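Local coordinates for protein D-glycero-D-manno-heptose 1-phosphate kinase (Bacteroides thetaiotaomicron, PDB 3K85) that probably transfers phosphate from ATP to a sugar phosphate, D-glycero-D-manno-heptose 1-phosphate, as a GHMP-type kinase, at residues Y85-R90 with Y145-K150; T115-V120 with Q159-A164. All coordinates share one frame; numbering follows the deposited sequence.

Interaction 1: Y85-R90 with Y145-K150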
ATOM      1  N   TYR A  85     -12.307 -29.262   2.590  1.00 32.27           N
ATOM      2  CA  TYR A  85     -12.479 -30.327   1.616  1.00 31.98           C
ATOM      3  C   TYR A  85     -13.936 -30.455   1.152  1.00 33.39           C
ATOM      4  O   TYR A  85     -14.201 -30.627  -0.040  1.00 34.74           O
ATOM      5  CB  TYR A  85     -12.027 -31.661   2.202  1.00 31.36           C
ATOM      6  CG  TYR A  85     -12.311 -32.817   1.284  1.00 32.11           C
ATOM      7  CD1 TYR A  85     -11.546 -33.019   0.141  1.00 31.25           C
ATOM      8  CD2 TYR A  85     -13.392 -33.674   1.516  1.00 32.16           C
ATOM      9  CE1 TYR A  85     -11.847 -34.037  -0.755  1.00 32.12           C
ATOM     10  CE2 TYR A  85     -13.703 -34.699   0.624  1.00 31.02           C
ATOM     11  CZ  TYR A  85     -12.929 -34.871  -0.509  1.00 32.37           C
ATOM     12  OH  TYR A  85     -13.239 -35.848  -1.427  1.00 34.51           O
ATOM     13  N   ASN A  86     -14.884 -30.377   2.084  1.00 33.03           N
ATOM     14  CA  ASN A  86     -16.294 -30.508   1.711  1.00 34.08           C
ATOM     15  C   ASN A  86     -16.749 -29.354   0.814  1.00 36.33           C
ATOM     16  O   ASN A  86     -17.328 -29.570  -0.268  1.00 34.52           O
ATOM     17  CB  ASN A  86     -17.182 -30.585   2.964  1.00 33.00           C
ATOM     18  CG  ASN A  86     -17.003 -31.895   3.733  1.00 31.11           C
ATOM     19  OD1 ASN A  86     -16.652 -32.925   3.156  1.00 28.99           O
ATOM     20  ND2 ASN A  86     -17.261 -31.856   5.031  1.00 28.93           N
ATOM     21  N   ARG A  87     -16.466 -28.136   1.275  1.00 35.79           N
ATOM     22  CA  ARG A  87     -16.817 -26.915   0.566  1.00 36.25           C
ATOM     23  C   ARG A  87     -16.283 -26.919  -0.862  1.00 36.61           C
ATOM     24  O   ARG A  87     -16.998 -26.528  -1.785  1.00 38.39           O
ATOM     25  CB  ARG A  87     -16.255 -25.704   1.314  1.00 38.99           C
ATOM     26  CG  ARG A  87     -16.932 -24.380   0.986  1.00 40.04           C
ATOM     27  CD  ARG A  87     -18.311 -24.293   1.635  1.00 39.67           C
ATOM     28  NE  ARG A  87     -18.756 -22.907   1.760  1.00 37.26           N
ATOM     29  CZ  ARG A  87     -19.061 -22.144   0.723  1.00 40.06           C
ATOM     30  NH1 ARG A  87     -18.979 -22.648  -0.503  1.00 40.00           N
ATOM     31  NH2 ARG A  87     -19.417 -20.877   0.906  1.00 39.90           N
ATOM     32  N   ILE A  88     -15.034 -27.357  -1.044  1.00 34.55           N
ATOM     33  CA  ILE A  88     -14.420 -27.399  -2.375  1.00 32.98           C
ATOM     34  C   ILE A  88     -15.060 -28.481  -3.237  1.00 33.59           C
ATOM     35  O   ILE A  88     -15.228 -28.307  -4.452  1.00 30.95           O
ATOM     36  CB  ILE A  88     -12.858 -27.656  -2.319  1.00 31.74           C
ATOM     37  CG1 ILE A  88     -12.133 -26.483  -1.646  1.00 28.80           C
ATOM     38  CG2 ILE A  88     -12.298 -27.804  -3.730  1.00 30.77           C
ATOM     39  CD1 ILE A  88     -12.378 -25.146  -2.321  1.00 28.42           C
ATOM     40  N   ILE A  89     -15.406 -29.610  -2.623  1.00 35.52           N
ATOM     41  CA  ILE A  89     -16.048 -30.685  -3.389  1.00 36.38           C
ATOM     42  C   ILE A  89     -17.407 -30.203  -3.889  1.00 35.29           C
ATOM     43  O   ILE A  89     -17.776 -30.472  -5.031  1.00 35.46           O
ATOM     44  CB  ILE A  89     -16.258 -31.973  -2.542  1.00 36.50           C
ATOM     45  CG1 ILE A  89     -14.904 -32.575  -2.155  1.00 35.45           C
ATOM     46  CG2 ILE A  89     -17.066 -33.000  -3.348  1.00 36.99           C
ATOM     47  CD1 ILE A  89     -14.091 -33.077  -3.336  1.00 34.86           C
ATOM     48  N   ARG A  90     -18.133 -29.480  -3.035  1.00 34.26           N
ATOM     49  CA  ARG A  90     -19.444 -28.953  -3.394  1.00 36.04           C
ATOM     50  C   ARG A  90     -19.381 -27.834  -4.425  1.00 36.57           C
ATOM     51  O   ARG A  90     -19.937 -27.952  -5.519  1.00 35.54           O
ATOM     52  CB  ARG A  90     -20.174 -28.422  -2.159  1.00 36.85           C
ATOM     53  CG  ARG A  90     -20.577 -29.483  -1.172  1.00 37.19           C
ATOM     54  CD  ARG A  90     -21.794 -29.025  -0.413  1.00 37.89           C
ATOM     55  NE  ARG A  90     -21.533 -27.830   0.374  1.00 40.56           N
ATOM     56  CZ  ARG A  90     -20.829 -27.820   1.501  1.00 41.81           C
ATOM     57  NH1 ARG A  90     -20.316 -28.954   1.973  1.00 41.11           N
ATOM     58  NH2 ARG A  90     -20.650 -26.682   2.160  1.00 39.91           N
ATOM     59  N   TYR A 145     -14.074 -17.226   5.365  1.00 37.07           N
ATOM     60  CA  TYR A 145     -14.969 -16.699   6.383  1.00 38.03           C
ATOM     61  C   TYR A 145     -16.249 -17.518   6.376  1.00 40.14           C
ATOM     62  O   TYR A 145     -16.823 -17.800   7.427  1.00 40.70           O
ATOM     63  CB  TYR A 145     -15.316 -15.244   6.090  1.00 36.52           C
ATOM     64  CG  TYR A 145     -16.261 -14.619   7.091  1.00 35.55           C
ATOM     65  CD1 TYR A 145     -15.799 -14.160   8.324  1.00 36.42           C
ATOM     66  CD2 TYR A 145     -17.618 -14.467   6.797  1.00 37.72           C
ATOM     67  CE1 TYR A 145     -16.664 -13.555   9.244  1.00 36.46           C
ATOM     68  CE2 TYR A 145     -18.498 -13.868   7.706  1.00 36.91           C
ATOM     69  CZ  TYR A 145     -18.015 -13.410   8.928  1.00 39.47           C
ATOM     70  OH  TYR A 145     -18.872 -12.794   9.823  1.00 39.91           O
ATOM     71  N   GLU A 146     -16.694 -17.898   5.184  1.00 40.49           N
ATOM     72  CA  GLU A 146     -17.917 -18.670   5.070  1.00 43.29           C
ATOM     73  C   GLU A 146     -17.793 -20.103   5.574  1.00 43.54           C
ATOM     74  O   GLU A 146     -18.722 -20.615   6.204  1.00 45.19           O
ATOM     75  CB  GLU A 146     -18.427 -18.642   3.628  1.00 43.34           C
ATOM     76  CG  GLU A 146     -19.298 -17.422   3.361  1.00 47.33           C
ATOM     77  CD  GLU A 146     -19.772 -17.332   1.931  1.00 49.24           C
ATOM     78  OE1 GLU A 146     -20.256 -18.355   1.399  1.00 51.76           O
ATOM     79  OE2 GLU A 146     -19.671 -16.232   1.343  1.00 51.13           O
ATOM     80  N   ILE A 147     -16.656 -20.748   5.320  1.00 40.90           N
ATOM     81  CA  ILE A 147     -16.463 -22.115   5.783  1.00 37.61           C
ATOM     82  C   ILE A 147     -16.392 -22.144   7.299  1.00 39.76           C
ATOM     83  O   ILE A 147     -17.051 -22.947   7.955  1.00 39.84           O
ATOM     84  CB  ILE A 147     -15.159 -22.723   5.259  1.00 34.19           C
ATOM     85  CG1 ILE A 147     -15.244 -22.955   3.758  1.00 30.35           C
ATOM     86  CG2 ILE A 147     -14.878 -24.040   5.969  1.00 34.00           C
ATOM     87  CD1 ILE A 147     -13.905 -23.349   3.149  1.00 27.51           C
ATOM     88  N   GLU A 148     -15.587 -21.248   7.851  1.00 41.39           N
ATOM     89  CA  GLU A 148     -15.386 -21.182   9.289  1.00 42.90           C
ATOM     90  C   GLU A 148     -16.595 -20.673  10.068  1.00 43.66           C
ATOM     91  O   GLU A 148     -17.063 -21.324  10.996  1.00 43.99           O
ATOM     92  CB  GLU A 148     -14.155 -20.315   9.567  1.00 44.10           C
ATOM     93  CG  GLU A 148     -13.885 -19.965  11.022  1.00 45.95           C
ATOM     94  CD  GLU A 148     -12.488 -19.372  11.215  1.00 49.20           C
ATOM     95  OE1 GLU A 148     -11.976 -18.732  10.263  1.00 48.68           O
ATOM     96  OE2 GLU A 148     -11.911 -19.533  12.316  1.00 48.03           O
ATOM     97  N   ARG A 149     -17.102 -19.514   9.674  1.00 44.16           N
ATOM     98  CA  ARG A 149     -18.227 -18.892  10.352  1.00 44.02           C
ATOM     99  C   ARG A 149     -19.605 -19.536  10.160  1.00 43.56           C
ATOM    100  O   ARG A 149     -20.377 -19.609  11.113  1.00 43.90           O
ATOM    101  CB  ARG A 149     -18.272 -17.411   9.966  1.00 45.41           C
ATOM    102  CG  ARG A 149     -17.017 -16.641  10.393  1.00 47.34           C
ATOM    103  CD  ARG A 149     -17.042 -16.344  11.890  1.00 51.05           C
ATOM    104  NE  ARG A 149     -15.768 -16.605  12.564  1.00 54.17           N
ATOM    105  CZ  ARG A 149     -14.630 -15.963  12.316  1.00 54.48           C
ATOM    106  NH1 ARG A 149     -14.588 -15.013  11.397  1.00 55.37           N
ATOM    107  NH2 ARG A 149     -13.534 -16.258  13.004  1.00 54.91           N
ATOM    108  N   LYS A 150     -19.917 -19.997   8.949  1.00 42.01           N
ATOM    109  CA  LYS A 150     -21.213 -20.621   8.689  1.00 42.54           C
ATOM    110  C   LYS A 150     -21.117 -22.148   8.766  1.00 43.21           C
ATOM    111  O   LYS A 150     -21.620 -22.762   9.708  1.00 44.60           O
ATOM    112  CB  LYS A 150     -21.754 -20.230   7.302  1.00 42.82           C
ATOM    113  CG  LYS A 150     -21.682 -18.740   6.926  1.00 44.54           C
ATOM    114  CD  LYS A 150     -22.436 -17.800   7.875  1.00 44.03           C
ATOM    115  CE  LYS A 150     -22.376 -16.357   7.348  1.00 46.09           C
ATOM    116  NZ  LYS A 150     -22.940 -15.301   8.252  1.00 43.65           N
TER
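Arg87 meets Glu146 and Ile147 where helix 79-91 packs on helix 137-151, two helices of the N-terminal domain of the GHMP kinase fold. The nearest CA atoms are Arg87 CA and Ile147 CA, 7.1 Å apart, and the contact is made by side chains.

The polar part is a salt bridge. Arg87 NH2 lies 2.7 Å from Glu146 OE1, which sits at the edge of the guanidinium, near its plane. The carboxylate is turned 35° from the guanidinium. Arg87 NH1 has a second acidic mate, Asp91, on its own helix. The guanidinium is therefore held by a carboxylate from each helix.

The apolar part is aliphatic. CG of Arg87 is anti to the backbone N (chi1 -159°), and the chain bends at chi2, which brings CB and CG of Arg87 obliquely across CG1 and CD1 of Ile147. Arg87 CB is 3.8 Å from Ile147 CD1. A leucine here would probably leave Glu146 and Asp91 without the positive charge they share. The closest carbon contact puts Arg87 CG 3.5 Å from Ile147 CG1.

Interaction 2: T115-V120 with Q159-A164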
ATOM      1  N   THR A 115      -5.130 -17.970  14.538  1.00 32.28           N
ATOM      2  CA  THR A 115      -4.667 -19.302  14.146  1.00 32.06           C
ATOM      3  C   THR A 115      -5.601 -20.058  13.229  1.00 30.65           C
ATOM      4  O   THR A 115      -5.205 -20.520  12.157  1.00 29.59           O
ATOM      5  CB  THR A 115      -4.426 -20.209  15.363  1.00 33.28           C
ATOM      6  OG1 THR A 115      -3.386 -19.657  16.179  1.00 36.02           O
ATOM      7  CG2 THR A 115      -4.010 -21.602  14.901  1.00 33.31           C
ATOM      8  N   SER A 116      -6.845 -20.188  13.667  1.00 31.48           N
ATOM      9  CA  SER A 116      -7.870 -20.904  12.919  1.00 30.69           C
ATOM     10  C   SER A 116      -8.081 -20.367  11.499  1.00 27.55           C
ATOM     11  O   SER A 116      -7.998 -21.109  10.518  1.00 25.15           O
ATOM     12  CB  SER A 116      -9.185 -20.851  13.708  1.00 34.50           C
ATOM     13  OG  SER A 116     -10.165 -21.697  13.134  1.00 36.81           O
ATOM     14  N   SER A 117      -8.359 -19.076  11.386  1.00 27.53           N
ATOM     15  CA  SER A 117      -8.579 -18.484  10.071  1.00 28.32           C
ATOM     16  C   SER A 117      -7.334 -18.630   9.189  1.00 27.64           C
ATOM     17  O   SER A 117      -7.427 -18.925   7.998  1.00 26.86           O
ATOM     18  CB  SER A 117      -8.948 -17.014  10.235  1.00 30.52           C
ATOM     19  OG  SER A 117     -10.072 -16.883  11.094  1.00 34.64           O
ATOM     20  N   THR A 118      -6.163 -18.439   9.782  1.00 27.93           N
ATOM     21  CA  THR A 118      -4.931 -18.566   9.026  1.00 28.04           C
ATOM     22  C   THR A 118      -4.828 -19.968   8.457  1.00 28.86           C
ATOM     23  O   THR A 118      -4.505 -20.134   7.272  1.00 30.39           O
ATOM     24  CB  THR A 118      -3.710 -18.264   9.905  1.00 28.10           C
ATOM     25  OG1 THR A 118      -3.648 -16.856  10.149  1.00 28.43           O
ATOM     26  CG2 THR A 118      -2.428 -18.712   9.231  1.00 25.80           C
HETATM   27  N   MSE A 119      -5.136 -20.975   9.278  1.00 27.20           N
HETATM   28  CA  MSE A 119      -5.062 -22.365   8.819  1.00 27.36           C
HETATM   29  C   MSE A 119      -6.069 -22.700   7.721  1.00 24.08           C
HETATM   30  O   MSE A 119      -5.748 -23.448   6.781  1.00 21.82           O
HETATM   31  CB  MSE A 119      -5.232 -23.340   9.991  1.00 31.44           C
HETATM   32  CG  MSE A 119      -5.262 -24.813   9.562  1.00 38.26           C
HETATM   33 SE   MSE A 119      -3.673 -25.416   8.587  1.00 50.15          SE
HETATM   34  CE  MSE A 119      -2.438 -25.339  10.089  1.00 43.29           C
ATOM     35  N   VAL A 120      -7.288 -22.175   7.842  1.00 23.80           N
ATOM     36  CA  VAL A 120      -8.316 -22.406   6.821  1.00 23.14           C
ATOM     37  C   VAL A 120      -7.810 -21.818   5.491  1.00 22.64           C
ATOM     38  O   VAL A 120      -7.904 -22.456   4.441  1.00 26.24           O
ATOM     39  CB  VAL A 120      -9.662 -21.723   7.201  1.00 26.36           C
ATOM     40  CG1 VAL A 120     -10.623 -21.755   6.012  1.00 24.59           C
ATOM     41  CG2 VAL A 120     -10.288 -22.431   8.395  1.00 25.20           C
ATOM     42  N   GLN A 159     -11.370  -9.720  10.080  1.00 30.80           N
ATOM     43  CA  GLN A 159      -9.999  -9.319   9.821  1.00 32.69           C
ATOM     44  C   GLN A 159      -9.008 -10.471   9.607  1.00 33.09           C
ATOM     45  O   GLN A 159      -8.156 -10.395   8.712  1.00 33.66           O
ATOM     46  CB  GLN A 159      -9.499  -8.373  10.921  1.00 31.07           C
ATOM     47  CG  GLN A 159      -9.245  -9.010  12.271  1.00 32.80           C
ATOM     48  CD  GLN A 159      -8.411  -8.115  13.154  1.00 32.81           C
ATOM     49  OE1 GLN A 159      -7.370  -7.612  12.728  1.00 35.30           O
ATOM     50  NE2 GLN A 159      -8.854  -7.909  14.390  1.00 34.68           N
ATOM     51  N   ASP A 160      -9.143 -11.535  10.400  1.00 32.66           N
ATOM     52  CA  ASP A 160      -8.265 -12.705  10.320  1.00 31.34           C
ATOM     53  C   ASP A 160      -8.199 -13.384   8.963  1.00 30.92           C
ATOM     54  O   ASP A 160      -7.114 -13.679   8.467  1.00 30.77           O
ATOM     55  CB  ASP A 160      -8.669 -13.756  11.359  1.00 32.27           C
ATOM     56  CG  ASP A 160      -8.539 -13.252  12.777  1.00 34.34           C
ATOM     57  OD1 ASP A 160      -8.143 -12.076  12.967  1.00 33.85           O
ATOM     58  OD2 ASP A 160      -8.840 -14.037  13.704  1.00 38.45           O
ATOM     59  N   GLN A 161      -9.344 -13.659   8.361  1.00 29.48           N
ATOM     60  CA  GLN A 161      -9.317 -14.320   7.061  1.00 30.02           C
ATOM     61  C   GLN A 161      -8.594 -13.480   6.006  1.00 28.68           C
ATOM     62  O   GLN A 161      -7.776 -13.989   5.235  1.00 27.09           O
ATOM     63  CB  GLN A 161     -10.739 -14.630   6.570  1.00 30.74           C
ATOM     64  CG  GLN A 161     -11.441 -15.768   7.310  1.00 30.19           C
ATOM     65  CD  GLN A 161     -12.073 -15.334   8.624  1.00 28.34           C
ATOM     66  OE1 GLN A 161     -11.819 -14.244   9.131  1.00 24.96           O
ATOM     67  NE2 GLN A 161     -12.908 -16.204   9.182  1.00 33.74           N
ATOM     68  N   TYR A 162      -8.891 -12.186   5.987  1.00 27.28           N
ATOM     69  CA  TYR A 162      -8.296 -11.294   5.000  1.00 25.76           C
ATOM     70  C   TYR A 162      -6.806 -11.064   5.213  1.00 24.71           C
ATOM     71  O   TYR A 162      -6.041 -10.988   4.242  1.00 21.83           O
ATOM     72  CB  TYR A 162      -9.052  -9.960   4.989  1.00 25.44           C
ATOM     73  CG  TYR A 162     -10.409 -10.050   4.326  1.00 22.87           C
ATOM     74  CD1 TYR A 162     -10.551  -9.810   2.961  1.00 24.21           C
ATOM     75  CD2 TYR A 162     -11.535 -10.454   5.044  1.00 23.44           C
ATOM     76  CE1 TYR A 162     -11.777  -9.978   2.320  1.00 24.02           C
ATOM     77  CE2 TYR A 162     -12.775 -10.630   4.406  1.00 24.57           C
ATOM     78  CZ  TYR A 162     -12.883 -10.394   3.046  1.00 26.12           C
ATOM     79  OH  TYR A 162     -14.076 -10.626   2.388  1.00 28.15           O
ATOM     80  N   ALA A 163      -6.385 -10.951   6.472  1.00 23.14           N
ATOM     81  CA  ALA A 163      -4.974 -10.737   6.757  1.00 21.99           C
ATOM     82  C   ALA A 163      -4.173 -11.931   6.227  1.00 21.98           C
ATOM     83  O   ALA A 163      -3.180 -11.770   5.514  1.00 20.79           O
ATOM     84  CB  ALA A 163      -4.757 -10.571   8.251  1.00 22.08           C
ATOM     85  N   ALA A 164      -4.634 -13.135   6.538  1.00 19.42           N
ATOM     86  CA  ALA A 164      -3.932 -14.332   6.105  1.00 18.44           C
ATOM     87  C   ALA A 164      -3.761 -14.435   4.595  1.00 19.12           C
ATOM     88  O   ALA A 164      -2.677 -14.773   4.112  1.00 19.24           O
ATOM     89  CB  ALA A 164      -4.648 -15.573   6.633  1.00 16.20           C
TER
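Asp160, Gln161 and Ala164 of helix 159-166 pack against Ser117 and Thr118 near the start of helix 115-131. The short helical segments cross at -45°, with their axes 8.2 Å apart, inside the N-terminal domain of the GHMP kinase fold.

Asp160 comes first. It offers its methylene rather than its carboxylate: its CB lies 3.4 Å from Ser117 OG and 3.5 Å from Ser117 CB. The carboxylate is used elsewhere, in a salt bridge from OD1 to Arg11 of strand 4-15.

Gln161 follows. Its chain bends at chi2 (82°), which brings the amide beside Ser117. Gln161 NE2 is 3.5 Å from Ser117 OG, but the angle is too poor for a hydrogen bond. That hydroxyl is bonded instead to Glu148 of helix 137-151.

One turn on, the methyl of Ala164 reaches the other helix at Thr118. Ala164 CB is 3.8 Å from Thr118 CA and 3.9 Å from Thr118 OG1. The threonine hydroxyl is itself bonded to the carbonyls of Pro9 and Gly114.

The contact thus joins its helices by van der Waals packing of small groups, while the buried hydroxyls of Ser117 and Thr118 find their hydrogen bonds outside it.

Both contacts lie in the N-terminal domain of the GHMP kinase, with centres about 14 Å apart. Their segments alternate along the chain: 85-90, 115-120, 145-150, then 159-164. Helices 115-131, 137-151 and 159-166 follow one another in sequence. Interaction 2 is buried, its centre about 4 Å from the centre of the chain, while that of interaction 1 is about 18 Å from it. Glu148, on the same helix as Glu146 and Ile147, reaches from segment 145-150 to interaction 2. Besides its bond to Ser117, its OE2 is 2.9 Å from Ser116 OG, a probable hydrogen bond. So helix 137-151 packs against helix 79-91 with one part of its surface and bonds to the start of helix 115-131 with another.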